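Local structure of VP1 (Polyomavirus HPyV7, 4PCH) at residues B[102-105]-B[106-109]; B[154-157]-B[158-161]; B[210-213]-B[214-218]. The protein probably builds the viral shell as the major capsid protein, assembling into pentamers and taking part in attachment to host cells, this chain being its jelly-roll part. All coordinates share one frame; numbering follows the deposited sequence. Where two conformers were deposited one is given.

In the fold
All three contacts are local turns in one jelly-roll subunit, and none touches another. The centre of contact 1 is about 32 Å from that of the chain, on a two-strand hairpin of its own that meets neighbouring subunits. Contacts 1 and 3 fall on opposite sides of the chain's centre, their centres about 50 Å apart. Contact 2 shapes a loop before strand 161-163 and packs against another subunit. Contact 3 interrupts strand 208-219 of the main sheet. Each is partly buried, with exposed residues at its turn. The chemistry differs: a side-chain amide pair in contact 1, an arginine and a water on backbone carbonyls in contact 2, an aspartate gathering backbone N-H groups in contact 3.

Contact 1. Residues B[102-105]-B[106-109]; sequences GYQR and ANGT
Q104 and N107 meet across a tight beta hairpin. It joins the short antiparallel strands 103-104 and 109-110, and a G1 beta bulge shapes its end. G108 and T109 both face Q104. G108 has a positive phi of 43°, as a glycine at this bulge position often does. Q104 CB lies 4.0 Å from T109 O. Q104 CG packs beside the turn, 3.9 Å from A106 N. The chain is extended through chi2, with CG anti to the backbone N (chi1 176°), and this carries the amide alongside the N107 side chain. The amide then turns at chi3. There CD comes near N107 ND2. At the tip, Q104 OE1 accepts a nearly straight hydrogen bond of 3.0 Å from N107 ND2. OE1 lies in the amide plane of N107, but ND2 stands above the carbonyl plane of Q104. The two amides are therefore steeply turned, with planes 76° apart. The other amide atoms, Q104 NE2 and N107 OD1, each bond to a glycerol, probably from the crystallisation liquor. The backbone closes the hairpin. Q104 N donates to T109 O over 2.9 Å, and the return bond from T109 N to Q104 O is weak. A weak bond from N107 N also reaches Q104 O. R105 turns its guanidinium to Y248, where NH2 is hydrogen-bonded to OH. T109 OG1 bonds R252 of a second subunit, and Q104 packs on N107 of a third, which places the hairpin where subunits of the pentamer meet. Inside the turn, G108 N donates to R105 O at 2.9 Å, from above its carbonyl plane.

Contact 2. Residues B[154-157]-B[158-161]; sequences VASL and QALR
The R161 side chain reaches back over the turn and lays the edge of its guanidinium against S156 O. R161 is modelled in two conformers, and this account holds for one of them. In it R161 NH1 donates a hydrogen bond of 3.2 Å to S156 O, with an N-H...O angle of 167°. The acceptor lies almost in the guanidinium plane. The chain is extended from CG to NE, which gives it the length for this return. A salt bridge from NE to D177 holds the other part of the group. One water joins the same cluster. It donates to A159 O at 2.8 Å and, in this conformer, accepts from R161 NH1 at 3.1 Å. Its approach to L157 O is unusually short and doubtful. The chain here forms a type I beta turn from S156 to A159, overlapping at S156 with an inverse gamma turn centred on A155. Its closing bond runs from A159 N to S156 O over 3.2 Å. A159 N comes from above the carbonyl plane. S156 OG sits between the backbone N and the carbonyl carbon (chi1 66°). This sets S156 OG over the turn, where Q158 N makes a weak bond to it of 3.3 Å. The Q158 chain bends at chi2 and brings OE1 3.6 Å from S156 CB. A159 CB packs against V154 O. A neighbouring subunit covers V154 to S156, with its P29 on V154 and its L28 on S156.

Contact 3. Residues B[210-213]-B[214-218]; sequences LIDE and NGVGI
D212 OD1 accepts two hydrogen bonds, from N214 N at 2.7 Å, inside the type I beta turn D212 to G215, and from V216 N at 3.1 Å, just after it. The first forms an Asx turn nested in the type I turn. The donors arrive from opposite faces of the carboxylate plane. CG lies between the backbone N and the carbonyl carbon (chi1 67°), which folds the acid back over the turn. A water links its OD2 to N214 OD1. Two backbone bonds add to this: G215 N to D212 O at 3.0 Å, and D212 N to V216 O at 2.8 Å. G215, the last residue of the turn, takes a left-handed backbone conformation (phi 84°) that glycine adopts readily. Weaker CA-H...O contacts run between the antiparallel arms, 210-212 and 216-218, from I211 CA to V216 O and from G217 CA to L210 O. Van der Waals contacts set aliphatic carbons on polar groups: I211 CG2 on G215 O at 3.4 Å, V216 CB beside the D212 carboxylate. The turn is an excursion within strand 208-219. L210 and I218 bond strand 79-93 at Y86 and A85. R185 of strand 184-191 bonds L210 O, while I211 and V216 rest on R267 and R269 of strand 253-271.

Contact 1. Residues B[102-105]-B[106-109]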
ATOM      1  N   GLY B 102      -7.686   4.316  25.797  1.00 12.03           N
ATOM      2  CA  GLY B 102      -9.080   4.035  26.171  1.00 12.32           C
ATOM      3  C   GLY B 102      -9.639   2.812  25.481  1.00 12.09           C
ATOM      4  O   GLY B 102      -8.932   2.091  24.752  1.00 14.53           O
ATOM      5  N   TYR B 103     -10.927   2.572  25.674  1.00 13.42           N
ATOM      6  CA  TYR B 103     -11.545   1.373  25.124  1.00 13.54           C
ATOM      7  C   TYR B 103     -12.874   1.701  24.480  1.00 14.96           C
ATOM      8  O   TYR B 103     -13.505   2.693  24.814  1.00 14.22           O
ATOM      9  CB  TYR B 103     -11.720   0.303  26.201  1.00 17.10           C
ATOM     10  CG  TYR B 103     -12.587   0.680  27.356  1.00 15.91           C
ATOM     11  CD1 TYR B 103     -13.977   0.455  27.331  1.00 19.45           C
ATOM     12  CD2 TYR B 103     -12.048   1.206  28.522  1.00 17.39           C
ATOM     13  CE1 TYR B 103     -14.768   0.797  28.400  1.00 21.01           C
ATOM     14  CE2 TYR B 103     -12.843   1.529  29.609  1.00 19.02           C
ATOM     15  CZ  TYR B 103     -14.199   1.325  29.545  1.00 22.96           C
ATOM     16  OH  TYR B 103     -14.986   1.651  30.622  1.00 24.42           O
ATOM     17  N   GLN B 104     -13.272   0.853  23.540  1.00 13.95           N
ATOM     18  CA  GLN B 104     -14.493   1.044  22.787  1.00 15.65           C
ATOM     19  C   GLN B 104     -15.398  -0.108  23.176  1.00 19.58           C
ATOM     20  O   GLN B 104     -15.111  -1.288  22.845  1.00 17.94           O
ATOM     21  CB  GLN B 104     -14.207   1.003  21.287  1.00 16.77           C
ATOM     22  CG  GLN B 104     -15.447   1.112  20.423  1.00 19.86           C
ATOM     23  CD  GLN B 104     -15.118   1.041  18.932  1.00 20.15           C
ATOM     24  OE1 GLN B 104     -14.174   0.363  18.528  1.00 24.37           O
ATOM     25  NE2 GLN B 104     -15.940   1.671  18.119  1.00 27.05           N
ATOM     26  N   ARG B 105     -16.482   0.216  23.854  1.00 17.72           N
ATOM     27  CA  ARG B 105     -17.426  -0.819  24.298  1.00 21.91           C
ATOM     28  C   ARG B 105     -18.001  -1.641  23.161  1.00 22.84           C
ATOM     29  O   ARG B 105     -18.108  -2.869  23.269  1.00 21.57           O
ATOM     30  CB  ARG B 105     -18.563  -0.212  25.109  1.00 27.07           C
ATOM     31  CG  ARG B 105     -18.123   0.221  26.485  1.00 29.21           C
ATOM     32  CD  ARG B 105     -19.321   0.483  27.365  1.00 33.73           C
ATOM     33  NE  ARG B 105     -18.864   0.902  28.681  1.00 38.93           N
ATOM     34  CZ  ARG B 105     -18.903   2.143  29.167  1.00 39.26           C
ATOM     35  NH1 ARG B 105     -18.458   2.358  30.397  1.00 34.57           N
ATOM     36  NH2 ARG B 105     -19.415   3.162  28.469  1.00 31.09           N
ATOM     37  N   ALA B 106     -18.366  -0.970  22.073  1.00 21.02           N
ATOM     38  CA  ALA B 106     -19.060  -1.627  20.940  1.00 25.03           C
ATOM     39  C   ALA B 106     -18.292  -2.819  20.318  1.00 25.33           C
ATOM     40  O   ALA B 106     -18.894  -3.764  19.768  1.00 25.53           O
ATOM     41  CB  ALA B 106     -19.337  -0.589  19.848  1.00 24.91           C
ATOM     42  N   ASN B 107     -16.973  -2.751  20.367  1.00 20.18           N
ATOM     43  CA  ASN B 107     -16.098  -3.785  19.803  1.00 22.90           C
ATOM     44  C   ASN B 107     -15.404  -4.530  20.974  1.00 19.38           C
ATOM     45  O   ASN B 107     -14.483  -5.304  20.743  1.00 19.35           O
ATOM     46  CB  ASN B 107     -15.047  -3.163  18.857  1.00 25.98           C
ATOM     47  CG  ASN B 107     -15.548  -2.982  17.417  1.00 33.06           C
ATOM     48  OD1 ASN B 107     -16.106  -3.898  16.792  1.00 29.53           O
ATOM     49  ND2 ASN B 107     -15.344  -1.797  16.884  1.00 24.70           N
ATOM     50  N   GLY B 108     -15.806  -4.269  22.225  1.00 17.72           N
ATOM     51  CA  GLY B 108     -15.179  -4.874  23.410  1.00 17.37           C
ATOM     52  C   GLY B 108     -13.648  -4.932  23.397  1.00 16.13           C
ATOM     53  O   GLY B 108     -13.050  -5.939  23.813  1.00 15.64           O
ATOM     54  N   THR B 109     -13.018  -3.873  22.936  1.00 14.44           N
ATOM     55  CA  THR B 109     -11.546  -3.869  22.900  1.00 14.02           C
ATOM     56  C   THR B 109     -10.961  -2.485  23.038  1.00 13.59           C
ATOM     57  O   THR B 109     -11.680  -1.491  23.171  1.00 13.43           O
ATOM     58  CB  THR B 109     -10.995  -4.662  21.673  1.00 16.16           C
ATOM     59  OG1 THR B 109      -9.591  -5.009  21.851  1.00 14.45           O
ATOM     60  CG2 THR B 109     -11.150  -3.859  20.392  1.00 16.36           C
TER

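Contact 2. Residues B[154-157]-B[158-161]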
ATOM      1  N   VAL B 154      -9.167  29.014  -1.247  1.00 17.04           N
ATOM      2  CA  VAL B 154      -8.380  28.513  -2.373  1.00 17.75           C
ATOM      3  C   VAL B 154      -7.027  29.197  -2.365  1.00 18.49           C
ATOM      4  O   VAL B 154      -6.886  30.343  -1.899  1.00 16.99           O
ATOM      5  CB  VAL B 154      -9.054  28.735  -3.735  1.00 19.10           C
ATOM      6  CG1 VAL B 154     -10.285  27.830  -3.854  1.00 19.74           C
ATOM      7  CG2 VAL B 154      -9.432  30.179  -3.952  1.00 20.86           C
ATOM      8  N   ALA B 155      -6.073  28.524  -2.977  1.00 17.00           N
ATOM      9  CA  ALA B 155      -4.687  28.971  -3.037  1.00 17.36           C
ATOM     10  C   ALA B 155      -4.443  29.925  -4.184  1.00 19.57           C
ATOM     11  O   ALA B 155      -3.527  29.730  -5.019  1.00 20.44           O
ATOM     12  CB  ALA B 155      -3.778  27.754  -3.111  1.00 18.30           C
ATOM     13  N   SER B 156      -5.235  30.997  -4.199  1.00 18.96           N
ATOM     14  CA  SER B 156      -5.162  32.034  -5.197  1.00 21.10           C
ATOM     15  C   SER B 156      -3.962  32.953  -4.962  1.00 22.35           C
ATOM     16  O   SER B 156      -3.302  32.876  -3.926  1.00 21.51           O
ATOM     17  CB  SER B 156      -6.424  32.884  -5.164  1.00 23.21           C
ATOM     18  OG  SER B 156      -6.494  33.577  -3.941  1.00 25.88           O
ATOM     19  N   LEU B 157      -3.719  33.822  -5.942  1.00 25.54           N
ATOM     20  CA  LEU B 157      -2.667  34.819  -5.834  1.00 30.25           C
ATOM     21  C   LEU B 157      -2.893  35.726  -4.631  1.00 28.04           C
ATOM     22  O   LEU B 157      -1.938  36.250  -4.078  1.00 31.45           O
ATOM     23  CB  LEU B 157      -2.598  35.664  -7.106  1.00 33.88           C
ATOM     24  CG  LEU B 157      -2.105  34.978  -8.386  1.00 43.04           C
ATOM     25  CD1 LEU B 157      -2.271  35.917  -9.574  1.00 44.30           C
ATOM     26  CD2 LEU B 157      -0.654  34.538  -8.241  1.00 46.37           C
ATOM     27  N   GLN B 158      -4.157  35.896  -4.246  1.00 28.48           N
ATOM     28  CA  GLN B 158      -4.582  36.740  -3.135  1.00 32.74           C
ATOM     29  C   GLN B 158      -4.580  36.089  -1.745  1.00 33.73           C
ATOM     30  O   GLN B 158      -4.738  36.794  -0.746  1.00 29.11           O
ATOM     31  CB  GLN B 158      -6.018  37.219  -3.392  1.00 38.76           C
ATOM     32  CG  GLN B 158      -6.163  38.208  -4.541  1.00 47.72           C
ATOM     33  CD  GLN B 158      -6.203  37.549  -5.907  1.00 46.90           C
ATOM     34  OE1 GLN B 158      -6.599  36.387  -6.053  1.00 41.45           O
ATOM     35  NE2 GLN B 158      -5.800  38.298  -6.923  1.00 49.01           N
ATOM     36  N   ALA B 159      -4.468  34.761  -1.662  1.00 26.06           N
ATOM     37  CA  ALA B 159      -4.497  34.076  -0.368  1.00 22.50           C
ATOM     38  C   ALA B 159      -3.319  34.577   0.463  1.00 24.42           C
ATOM     39  O   ALA B 159      -2.241  34.820  -0.074  1.00 20.69           O
ATOM     40  CB  ALA B 159      -4.387  32.579  -0.551  1.00 22.48           C
ATOM     41  N   LEU B 160      -3.532  34.720   1.763  1.00 18.99           N
ATOM     42  CA  LEU B 160      -2.490  35.244   2.659  1.00 18.22           C
ATOM     43  C   LEU B 160      -1.241  34.356   2.622  1.00 16.74           C
ATOM     44  O   LEU B 160      -1.327  33.130   2.689  1.00 17.47           O
ATOM     45  CB  LEU B 160      -3.042  35.296   4.076  1.00 18.79           C
ATOM     46  CG  LEU B 160      -2.198  35.796   5.246  1.00 20.79           C
ATOM     47  CD1 LEU B 160      -1.660  37.184   4.967  1.00 22.57           C
ATOM     48  CD2 LEU B 160      -3.065  35.754   6.512  1.00 21.76           C
ATOM     49  N   ARG B 161      -0.078  35.006   2.552  1.00 16.84           N
ATOM     50  CA  ARG B 161       1.196  34.309   2.597  0.50 15.60           C
ATOM     51  C   ARG B 161       2.009  34.810   3.769  1.00 14.93           C
ATOM     52  O   ARG B 161       2.028  36.006   4.051  1.00 14.98           O
ATOM     53  CB  ARG B 161       1.941  34.488   1.290  0.50 17.68           C
ATOM     54  CG  ARG B 161       1.368  33.565   0.249  0.50 19.55           C
ATOM     55  CD  ARG B 161       1.872  33.861  -1.130  0.50 22.12           C
ATOM     56  NE  ARG B 161       1.717  32.675  -1.959  0.50 23.60           N
ATOM     57  CZ  ARG B 161       0.593  32.363  -2.599  0.50 25.44           C
ATOM     58  NH1 ARG B 161      -0.479  33.150  -2.491  0.50 24.72           N
ATOM     59  NH2 ARG B 161       0.539  31.272  -3.346  0.50 23.69           N
TER
HETATM   60  O   HOH W   1      -0.749  36.237  -1.928  1.00 31.48           O

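Contact 3. Residues B[210-213]-B[214-218]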
ATOM      1  N   LEU B 210      18.930  16.162  -0.470  1.00 14.76           N
ATOM      2  CA  LEU B 210      18.370  17.498  -0.547  1.00 14.91           C
ATOM      3  C   LEU B 210      18.856  18.252  -1.773  1.00 15.12           C
ATOM      4  O   LEU B 210      18.552  19.431  -1.951  1.00 18.29           O
ATOM      5  CB  LEU B 210      18.754  18.267   0.710  1.00 14.43           C
ATOM      6  CG  LEU B 210      18.251  17.761   2.055  1.00 14.98           C
ATOM      7  CD1 LEU B 210      18.867  18.525   3.204  1.00 13.87           C
ATOM      8  CD2 LEU B 210      16.718  17.818   2.167  1.00 15.39           C
ATOM      9  N   ILE B 211      19.598  17.589  -2.648  1.00 16.50           N
ATOM     10  CA  ILE B 211      20.153  18.271  -3.808  1.00 16.89           C
ATOM     11  C   ILE B 211      19.159  18.384  -4.977  1.00 19.79           C
ATOM     12  O   ILE B 211      18.364  17.461  -5.221  1.00 19.20           O
ATOM     13  CB  ILE B 211      21.457  17.613  -4.327  1.00 19.62           C
ATOM     14  CG1 ILE B 211      21.269  16.132  -4.658  1.00 22.29           C
ATOM     15  CG2 ILE B 211      22.584  17.796  -3.328  1.00 18.15           C
ATOM     16  CD1 ILE B 211      22.400  15.565  -5.458  1.00 25.49           C
ATOM     17  N   ASP B 212      19.237  19.502  -5.701  1.00 20.51           N
ATOM     18  CA  ASP B 212      18.366  19.752  -6.850  1.00 24.71           C
ATOM     19  C   ASP B 212      18.958  19.121  -8.098  1.00 25.49           C
ATOM     20  O   ASP B 212      19.960  18.402  -8.009  1.00 27.91           O
ATOM     21  CB  ASP B 212      18.103  21.258  -7.012  1.00 26.08           C
ATOM     22  CG  ASP B 212      19.329  22.050  -7.407  1.00 23.23           C
ATOM     23  OD1 ASP B 212      20.316  21.511  -7.940  1.00 25.43           O
ATOM     24  OD2 ASP B 212      19.284  23.275  -7.234  1.00 28.23           O
ATOM     25  N   GLU B 213      18.378  19.396  -9.275  1.00 31.75           N
ATOM     26  CA  GLU B 213      18.864  18.771 -10.510  1.00 35.78           C
ATOM     27  C   GLU B 213      20.248  19.247 -10.949  1.00 33.42           C
ATOM     28  O   GLU B 213      20.850  18.625 -11.814  1.00 31.72           O
ATOM     29  CB  GLU B 213      17.867  18.935 -11.666  1.00 41.53           C
ATOM     30  CG  GLU B 213      17.855  20.311 -12.316  1.00 47.78           C
ATOM     31  CD  GLU B 213      16.871  21.272 -11.678  1.00 53.73           C
ATOM     32  OE1 GLU B 213      16.463  21.045 -10.512  1.00 59.19           O
ATOM     33  OE2 GLU B 213      16.507  22.258 -12.355  1.00 64.41           O
ATOM     34  N   ASN B 214      20.742  20.344 -10.360  1.00 28.01           N
ATOM     35  CA  ASN B 214      22.119  20.786 -10.576  1.00 31.61           C
ATOM     36  C   ASN B 214      23.136  20.334  -9.513  1.00 27.68           C
ATOM     37  O   ASN B 214      24.274  20.791  -9.522  1.00 28.98           O
ATOM     38  CB  ASN B 214      22.131  22.311 -10.674  1.00 35.10           C
ATOM     39  CG  ASN B 214      21.186  22.824 -11.739  1.00 41.27           C
ATOM     40  OD1 ASN B 214      20.438  23.774 -11.525  1.00 45.78           O
ATOM     41  ND2 ASN B 214      21.196  22.170 -12.883  1.00 34.36           N
ATOM     42  N   GLY B 215      22.734  19.453  -8.608  1.00 25.75           N
ATOM     43  CA  GLY B 215      23.621  18.978  -7.551  1.00 24.60           C
ATOM     44  C   GLY B 215      23.687  19.888  -6.316  1.00 22.39           C
ATOM     45  O   GLY B 215      24.515  19.653  -5.443  1.00 23.46           O
ATOM     46  N   VAL B 216      22.823  20.901  -6.240  1.00 20.32           N
ATOM     47  CA  VAL B 216      22.893  21.917  -5.166  1.00 19.45           C
ATOM     48  C   VAL B 216      21.841  21.707  -4.080  1.00 19.78           C
ATOM     49  O   VAL B 216      20.631  21.575  -4.345  1.00 19.44           O
ATOM     50  CB  VAL B 216      22.766  23.361  -5.729  1.00 19.91           C
ATOM     51  CG1 VAL B 216      22.984  24.400  -4.632  1.00 19.72           C
ATOM     52  CG2 VAL B 216      23.742  23.592  -6.881  1.00 23.11           C
ATOM     53  N   GLY B 217      22.310  21.664  -2.840  1.00 16.91           N
ATOM     54  CA  GLY B 217      21.448  21.493  -1.692  1.00 17.10           C
ATOM     55  C   GLY B 217      20.929  22.812  -1.174  1.00 14.69           C
ATOM     56  O   GLY B 217      20.913  23.801  -1.884  1.00 16.99           O
ATOM     57  N   ILE B 218      20.550  22.821   0.093  1.00 14.40           N
ATOM     58  CA  ILE B 218      20.031  23.998   0.751  1.00 14.33           C
ATOM     59  C   ILE B 218      21.221  24.885   1.133  1.00 14.74           C
ATOM     60  O   ILE B 218      22.161  24.422   1.760  1.00 16.95           O
ATOM     61  CB  ILE B 218      19.285  23.628   2.036  1.00 14.72           C
ATOM     62  CG1 ILE B 218      18.064  22.742   1.751  1.00 15.89           C
ATOM     63  CG2 ILE B 218      18.885  24.886   2.796  1.00 18.34           C
ATOM     64  CD1 ILE B 218      17.126  23.292   0.707  1.00 18.01           C
TER
HETATM   65  O   HOH W   2      20.596  25.131  -8.757  1.00 39.95           O